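Local coordinates for protein catalase (Bacillus pumilus, PDB 4QOL) that breaks down hydrogen peroxide into water and oxygen at a heme group and also shows peroxidase-like reactivity with phenolic substrates, at residues F67-S72 / A80-E85; P105-D110 / F240-R245. All blocks are in the same frame, centred on the assembly; numbering follows the deposited sequence.

Contact 1 comes first along the chain and closes before contact 2 opens. It folds the end of strand 60-69 against the loop that returns to strand 88-96, its antiparallel partner in the catalase sheet. Strand 88-96 then leads into the loop carrying 105-110, which in contact 2 meets the start of helix 242-253, some 130 residues further on. The two centres lie 33 Å apart and the nearest atoms about 20 Å, so the contacts do not touch. Contact 1 thus ties off the outer end of a hairpin with a sodium ion, while contact 2 joins a buried loop to a helix start at a subunit interface, about 11 Å from a bound heme.

Contact 1: residues F67-S72 / A80-E85; sequences FEVENS and AFLSEE. With NA (sodium ion), chain I.
CD2 of Phe-67 comes to the edge of the Phe-81 ring, near its plane and 4.2 Å from CD2 of Phe-81. Over the centre of one Phe-81 face sits CG of its neighbour Leu-82, and the rings of Phe-118 and Tyr-125 also meet Phe-81. The Phe-67 ring is approached obliquely by Leu-82, whose CD2 comes within 3.8 Å of its CE2, the two side chains crossing at about a right angle.

Val-69 packs next along the strand. Its CG1 is anti to the backbone N (chi1 175°), which leaves CG2 beside that nitrogen and 3.2 Å from the carbonyl O of Phe-81, while CB lies 3.3 Å from O of Glu-84. With an alanine in this place both methyl tips go, and the gap opened beside the Phe-81 and Glu-84 carbonyls would probably let the loop shift. The contact lies where strand 60-69 runs out into the long connection of a beta hairpin, before strand 88-96 pairs with it antiparallel.

At the outer end a sodium ion joins the two segments. Its ligands are Ser-72 OG, Glu-85 OE2 (2.2 Å from the sodium ion) and four waters. Glu-85 OE2 also accepts the Ser-72 N-H, 3.0 Å from that N and nearly straight at 172°, from well above the carboxylate plane. The bend of the Glu-85 chain at chi2 (77°) carries its carboxylate to the metal. A further water bridges Glu-85 OE2 and Asn-71 OD1, Asn-71 ND2 is hydrogen-bonded to O of Lys-294, and Ser-72 OG has a second partner in Glu-74.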
loop_
_atom_site.group_PDB
_atom_site.type_symbol
_atom_site.label_atom_id
_atom_site.label_comp_id
_atom_site.label_asym_id
_atom_site.label_seq_id
_atom_site.Cartn_x
_atom_site.Cartn_y
_atom_site.Cartn_z
ATOM N N PHE A 67 -13.213 -20.616 26.351
ATOM C CA PHE A 67 -12.470 -21.724 26.873
ATOM C C PHE A 67 -12.514 -21.782 28.407
ATOM O O PHE A 67 -12.301 -20.797 29.047
ATOM C CB PHE A 67 -10.992 -21.636 26.446
ATOM C CG PHE A 67 -10.170 -22.769 27.000
ATOM C CD1 PHE A 67 -10.175 -24.000 26.368
ATOM C CD2 PHE A 67 -9.366 -22.592 28.111
ATOM C CE1 PHE A 67 -9.447 -25.056 26.845
ATOM C CE2 PHE A 67 -8.620 -23.657 28.594
ATOM C CZ PHE A 67 -8.686 -24.888 27.982
ATOM N N GLU A 68 -12.866 -22.940 28.942
ATOM C CA GLU A 68 -12.924 -23.156 30.395
ATOM C C GLU A 68 -11.972 -24.243 30.839
ATOM O O GLU A 68 -12.042 -25.363 30.359
ATOM C CB GLU A 68 -14.357 -23.540 30.826
ATOM C CG GLU A 68 -14.491 -23.650 32.345
ATOM C CD GLU A 68 -15.922 -23.737 32.800
ATOM O OE1 GLU A 68 -16.833 -23.451 32.002
ATOM O OE2 GLU A 68 -16.137 -24.103 33.957
ATOM N N VAL A 69 -11.174 -23.930 31.846
ATOM C CA VAL A 69 -10.250 -24.861 32.426
ATOM C C VAL A 69 -11.017 -25.863 33.282
ATOM O O VAL A 69 -11.832 -25.467 34.154
ATOM C CB VAL A 69 -9.207 -24.159 33.312
ATOM C CG1 VAL A 69 -8.285 -25.152 34.036
ATOM C CG2 VAL A 69 -8.376 -23.198 32.448
ATOM N N GLU A 70 -10.726 -27.129 33.030
ATOM C CA GLU A 70 -11.183 -28.215 33.927
ATOM C C GLU A 70 -10.110 -28.621 34.948
ATOM O O GLU A 70 -10.395 -28.806 36.119
ATOM C CB GLU A 70 -11.618 -29.443 33.122
ATOM C CG GLU A 70 -12.188 -30.521 34.051
ATOM C CD GLU A 70 -12.774 -31.718 33.358
ATOM O OE1 GLU A 70 -12.950 -32.762 34.056
ATOM O OE2 GLU A 70 -13.070 -31.638 32.165
ATOM N N ASN A 71 -8.870 -28.761 34.499
ATOM C CA ASN A 71 -7.759 -29.109 35.378
ATOM C C ASN A 71 -6.695 -28.034 35.296
ATOM O O ASN A 71 -6.138 -27.786 34.227
ATOM C CB ASN A 71 -7.176 -30.447 34.975
ATOM C CG ASN A 71 -8.180 -31.572 35.127
ATOM O OD1 ASN A 71 -8.775 -31.703 36.199
ATOM N ND2 ASN A 71 -8.450 -32.296 34.073
ATOM N N SER A 72 -6.379 -27.414 36.423
ATOM C CA SER A 72 -5.371 -26.376 36.418
ATOM C C SER A 72 -3.993 -26.962 36.086
ATOM O O SER A 72 -3.703 -28.153 36.355
ATOM C CB SER A 72 -5.404 -25.577 37.709
ATOM O OG SER A 72 -4.892 -26.373 38.693
ATOM N N ALA A 80 -1.294 -17.801 32.810
ATOM C CA ALA A 80 -2.392 -17.298 33.620
ATOM C C ALA A 80 -3.738 -17.923 33.236
ATOM O O ALA A 80 -4.523 -18.303 34.130
ATOM C CB ALA A 80 -2.458 -15.774 33.531
ATOM N N PHE A 81 -4.027 -18.038 31.928
ATOM C CA PHE A 81 -5.328 -18.554 31.525
ATOM C C PHE A 81 -5.553 -20.021 31.898
ATOM O O PHE A 81 -6.701 -20.494 31.867
ATOM C CB PHE A 81 -5.649 -18.294 30.010
ATOM C CG PHE A 81 -5.052 -19.307 29.057
ATOM C CD1 PHE A 81 -3.715 -19.252 28.692
ATOM C CD2 PHE A 81 -5.847 -20.295 28.498
ATOM C CE1 PHE A 81 -3.193 -20.153 27.799
ATOM C CE2 PHE A 81 -5.344 -21.176 27.557
ATOM C CZ PHE A 81 -3.997 -21.124 27.243
ATOM N N LEU A 82 -4.492 -20.740 32.261
ATOM C CA LEU A 82 -4.618 -22.170 32.667
ATOM C C LEU A 82 -4.504 -22.408 34.163
ATOM O O LEU A 82 -4.352 -23.551 34.610
ATOM C CB LEU A 82 -3.584 -23.017 31.917
ATOM C CG LEU A 82 -3.684 -22.996 30.367
ATOM C CD1 LEU A 82 -2.559 -23.798 29.719
ATOM C CD2 LEU A 82 -5.030 -23.568 29.960
ATOM N N SER A 83 -4.595 -21.358 34.948
ATOM C CA SER A 83 -4.054 -21.411 36.353
ATOM C C SER A 83 -5.015 -22.016 37.342
ATOM O O SER A 83 -4.627 -22.364 38.485
ATOM C CB SER A 83 -3.654 -20.044 36.865
ATOM O OG SER A 83 -4.758 -19.123 36.896
ATOM N N GLU A 84 -6.276 -22.072 36.990
ATOM C CA GLU A 84 -7.189 -22.639 37.942
ATOM C C GLU A 84 -8.438 -23.190 37.322
ATOM O O GLU A 84 -8.956 -22.695 36.280
ATOM C CB GLU A 84 -7.508 -21.667 39.071
ATOM C CG GLU A 84 -7.851 -20.229 38.777
ATOM C CD GLU A 84 -8.533 -19.521 40.019
ATOM O OE1 GLU A 84 -8.408 -20.042 41.191
ATOM O OE2 GLU A 84 -9.200 -18.434 39.880
ATOM N N GLU A 85 -8.984 -24.179 38.032
ATOM C CA GLU A 85 -10.208 -24.828 37.627
ATOM C C GLU A 85 -11.306 -23.809 37.503
ATOM O O GLU A 85 -11.494 -22.958 38.354
ATOM C CB GLU A 85 -10.672 -25.883 38.649
ATOM C CG GLU A 85 -9.817 -27.135 38.643
ATOM C CD GLU A 85 -8.446 -27.025 39.361
ATOM O OE1 GLU A 85 -8.172 -26.003 40.090
ATOM O OE2 GLU A 85 -7.600 -27.960 39.098
HETATM NA NA NA I . -5.635 -27.959 40.107
HETATM O O HOH W 1 -7.145 -31.103 38.588
HETATM O O HOH W 2 -5.188 -29.554 38.596
HETATM O O HOH W 3 -6.071 -26.635 41.374
HETATM O O HOH W 4 -6.799 -29.412 40.982
HETATM O O HOH W 5 -3.947 -28.222 41.133
#

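Contact 2: residues P105-D110 / F240-R245; sequences PETLRD and FQHATR
Pro-105 and Phe-240 bring the two backbones closest, their CA atoms 4.2 Å apart; at the next pair, CA of Glu-106 and CA of Gln-241, the gap has widened to 5.6 Å. Neither segment is a strand: 105-110 is irregular loop, and 240-245 turns at Gln-241, the N-cap residue, into helix 242-253. The Phe-240 carbonyl O takes a CA-H...O contact from Pro-105 CA (3.2 Å) and a weak hydrogen bond from the Glu-106 N-H. Alongside, CB of Pro-105 packs on CB of Phe-240. The Phe-240 ring leads off toward a second subunit, where it meets the ring of His-100 of that subunit edge-to-face.

Glu-106 carries the contact. With CG anti to its own carbonyl carbon (chi1 -73°) and the chain extended beyond, the carboxylate reaches the first helical turn. OE1 receives the Thr-244 N-H at 2.8 Å from that N, nearly straight at 168° and on the syn side but 27° out of the carboxylate plane, along with a weak bond from the Ala-243 N-H. OE2 accepts the Thr-244 hydroxyl, also syn and less tilted, at 2.7 Å from OG1, and is hydrogen-bonded to Tyr-191 as well. Thr-244 thus grips both oxygens, which fixes the rotation of the group. The His-242 ring lies beside the backbone of Glu-106, whose O is at its edge, 3.4 Å from CE1, while CG2 of Thr-107 approaches obliquely. One water sits in the ring plane at ND1 and also accepts the N-H groups of Glu-106 and His-242; NE2 is hydrogen-bonded to O of Ala-189.

A buried carboxylate facing first-turn amides at the positive end of a helix dipole would probably be favoured in its charged form, tying this loop to the helix start.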
loop_
_atom_site.group_PDB
_atom_site.type_symbol
_atom_site.label_atom_id
_atom_site.label_comp_id
_atom_site.label_asym_id
_atom_site.label_seq_id
_atom_site.Cartn_x
_atom_site.Cartn_y
_atom_site.Cartn_z
ATOM N N PRO A 105 -13.848 -24.239 -3.140
ATOM C CA PRO A 105 -14.713 -25.162 -2.405
ATOM C C PRO A 105 -14.081 -25.746 -1.126
ATOM O O PRO A 105 -12.868 -25.909 -1.003
ATOM C CB PRO A 105 -14.957 -26.292 -3.399
ATOM C CG PRO A 105 -14.683 -25.654 -4.717
ATOM C CD PRO A 105 -13.569 -24.729 -4.501
ATOM N N GLU A 106 -14.956 -26.104 -0.200
ATOM C CA GLU A 106 -14.528 -26.642 1.103
ATOM C C GLU A 106 -14.596 -28.194 1.122
ATOM O O GLU A 106 -14.437 -28.842 2.155
ATOM C CB GLU A 106 -15.332 -26.002 2.223
ATOM C CG GLU A 106 -14.929 -24.537 2.484
ATOM C CD GLU A 106 -15.827 -23.827 3.486
ATOM O OE1 GLU A 106 -17.081 -24.053 3.372
ATOM O OE2 GLU A 106 -15.321 -22.990 4.284
ATOM N N THR A 107 -14.726 -28.746 -0.073
ATOM C CA THR A 107 -14.713 -30.192 -0.340
ATOM C C THR A 107 -13.400 -30.728 -0.906
ATOM O O THR A 107 -13.348 -31.898 -1.281
ATOM C CB THR A 107 -15.807 -30.488 -1.380
ATOM O OG1 THR A 107 -15.773 -29.517 -2.389
ATOM C CG2 THR A 107 -17.193 -30.434 -0.747
ATOM N N LEU A 108 -12.387 -29.856 -1.063
ATOM C CA LEU A 108 -11.103 -30.287 -1.543
ATOM C C LEU A 108 -10.268 -30.985 -0.480
ATOM O O LEU A 108 -10.450 -30.740 0.692
ATOM C CB LEU A 108 -10.332 -29.091 -2.069
ATOM C CG LEU A 108 -11.048 -28.153 -3.048
ATOM C CD1 LEU A 108 -10.156 -27.024 -3.563
ATOM C CD2 LEU A 108 -11.581 -28.948 -4.261
ATOM N N ARG A 109 -9.318 -31.808 -0.933
ATOM C CA ARG A 109 -8.392 -32.462 -0.034
ATOM C C ARG A 109 -7.397 -31.428 0.450
ATOM O O ARG A 109 -6.858 -30.672 -0.376
ATOM C CB ARG A 109 -7.693 -33.618 -0.761
ATOM C CG ARG A 109 -6.736 -34.389 0.143
ATOM C CD ARG A 109 -6.183 -35.668 -0.486
ATOM N NE ARG A 109 -7.247 -36.528 -1.020
ATOM C CZ ARG A 109 -8.054 -37.273 -0.291
ATOM N NH1 ARG A 109 -7.862 -37.454 1.033
ATOM N NH2 ARG A 109 -9.037 -37.862 -0.880
ATOM N N ASP A 110 -7.146 -31.379 1.742
ATOM C CA ASP A 110 -6.209 -30.362 2.312
ATOM C C ASP A 110 -6.178 -30.622 3.803
ATOM O O ASP A 110 -7.204 -30.979 4.370
ATOM C CB ASP A 110 -6.752 -28.920 2.090
ATOM C CG ASP A 110 -5.831 -27.998 1.255
ATOM O OD1 ASP A 110 -4.702 -28.367 0.840
ATOM O OD2 ASP A 110 -6.351 -26.880 0.830
ATOM N N PHE A 240 -20.311 -25.089 -2.646
ATOM C CA PHE A 240 -18.877 -24.888 -2.594
ATOM C C PHE A 240 -18.459 -24.187 -1.281
ATOM O O PHE A 240 -17.295 -23.836 -1.097
ATOM C CB PHE A 240 -18.358 -24.143 -3.829
ATOM C CG PHE A 240 -18.872 -22.767 -3.962
ATOM C CD1 PHE A 240 -20.108 -22.538 -4.551
ATOM C CD2 PHE A 240 -18.147 -21.686 -3.517
ATOM C CE1 PHE A 240 -20.611 -21.230 -4.711
ATOM C CE2 PHE A 240 -18.641 -20.372 -3.646
ATOM C CZ PHE A 240 -19.882 -20.144 -4.236
ATOM N N GLN A 241 -19.397 -23.925 -0.388
ATOM C CA GLN A 241 -19.031 -23.329 0.934
ATOM C C GLN A 241 -19.737 -24.076 2.053
ATOM O O GLN A 241 -20.219 -23.484 3.020
ATOM C CB GLN A 241 -19.344 -21.801 1.039
ATOM C CG GLN A 241 -20.844 -21.474 0.892
ATOM C CD GLN A 241 -21.190 -20.830 -0.449
ATOM O OE1 GLN A 241 -20.716 -19.733 -0.760
ATOM N NE2 GLN A 241 -21.958 -21.551 -1.282
ATOM N N HIS A 242 -19.756 -25.392 1.998
ATOM C CA HIS A 242 -20.663 -26.115 2.874
ATOM C C HIS A 242 -20.228 -26.116 4.372
ATOM O O HIS A 242 -21.058 -26.264 5.309
ATOM C CB HIS A 242 -20.841 -27.567 2.391
ATOM C CG HIS A 242 -19.731 -28.460 2.819
ATOM N ND1 HIS A 242 -18.502 -28.459 2.202
ATOM C CD2 HIS A 242 -19.623 -29.300 3.875
ATOM C CE1 HIS A 242 -17.688 -29.270 2.849
ATOM N NE2 HIS A 242 -18.333 -29.786 3.871
ATOM N N ALA A 243 -18.915 -25.963 4.590
ATOM C CA ALA A 243 -18.385 -26.001 5.944
ATOM C C ALA A 243 -18.598 -24.659 6.559
ATOM O O ALA A 243 -18.935 -24.582 7.740
ATOM C CB ALA A 243 -16.882 -26.406 5.920
ATOM N N THR A 244 -18.383 -23.577 5.792
ATOM C CA THR A 244 -18.710 -22.276 6.333
ATOM C C THR A 244 -20.220 -22.231 6.703
ATOM O O THR A 244 -20.610 -21.699 7.750
ATOM C CB THR A 244 -18.404 -21.210 5.283
ATOM O OG1 THR A 244 -16.986 -21.019 5.201
ATOM C CG2 THR A 244 -18.966 -19.838 5.611
ATOM N N ARG A 245 -21.043 -22.778 5.827
ATOM C CA ARG A 245 -22.487 -22.789 6.061
ATOM C C ARG A 245 -22.839 -23.534 7.364
ATOM O O ARG A 245 -23.570 -23.036 8.220
ATOM C CB ARG A 245 -23.200 -23.404 4.889
ATOM C CG ARG A 245 -24.734 -23.240 4.995
ATOM C CD ARG A 245 -25.396 -24.119 3.923
ATOM N NE ARG A 245 -24.962 -23.736 2.572
ATOM C CZ ARG A 245 -25.501 -22.793 1.813
ATOM N NH1 ARG A 245 -26.482 -22.030 2.249
ATOM N NH2 ARG A 245 -25.046 -22.614 0.592
HETATM O O HOH W 6 -18.075 -26.891 -0.005
#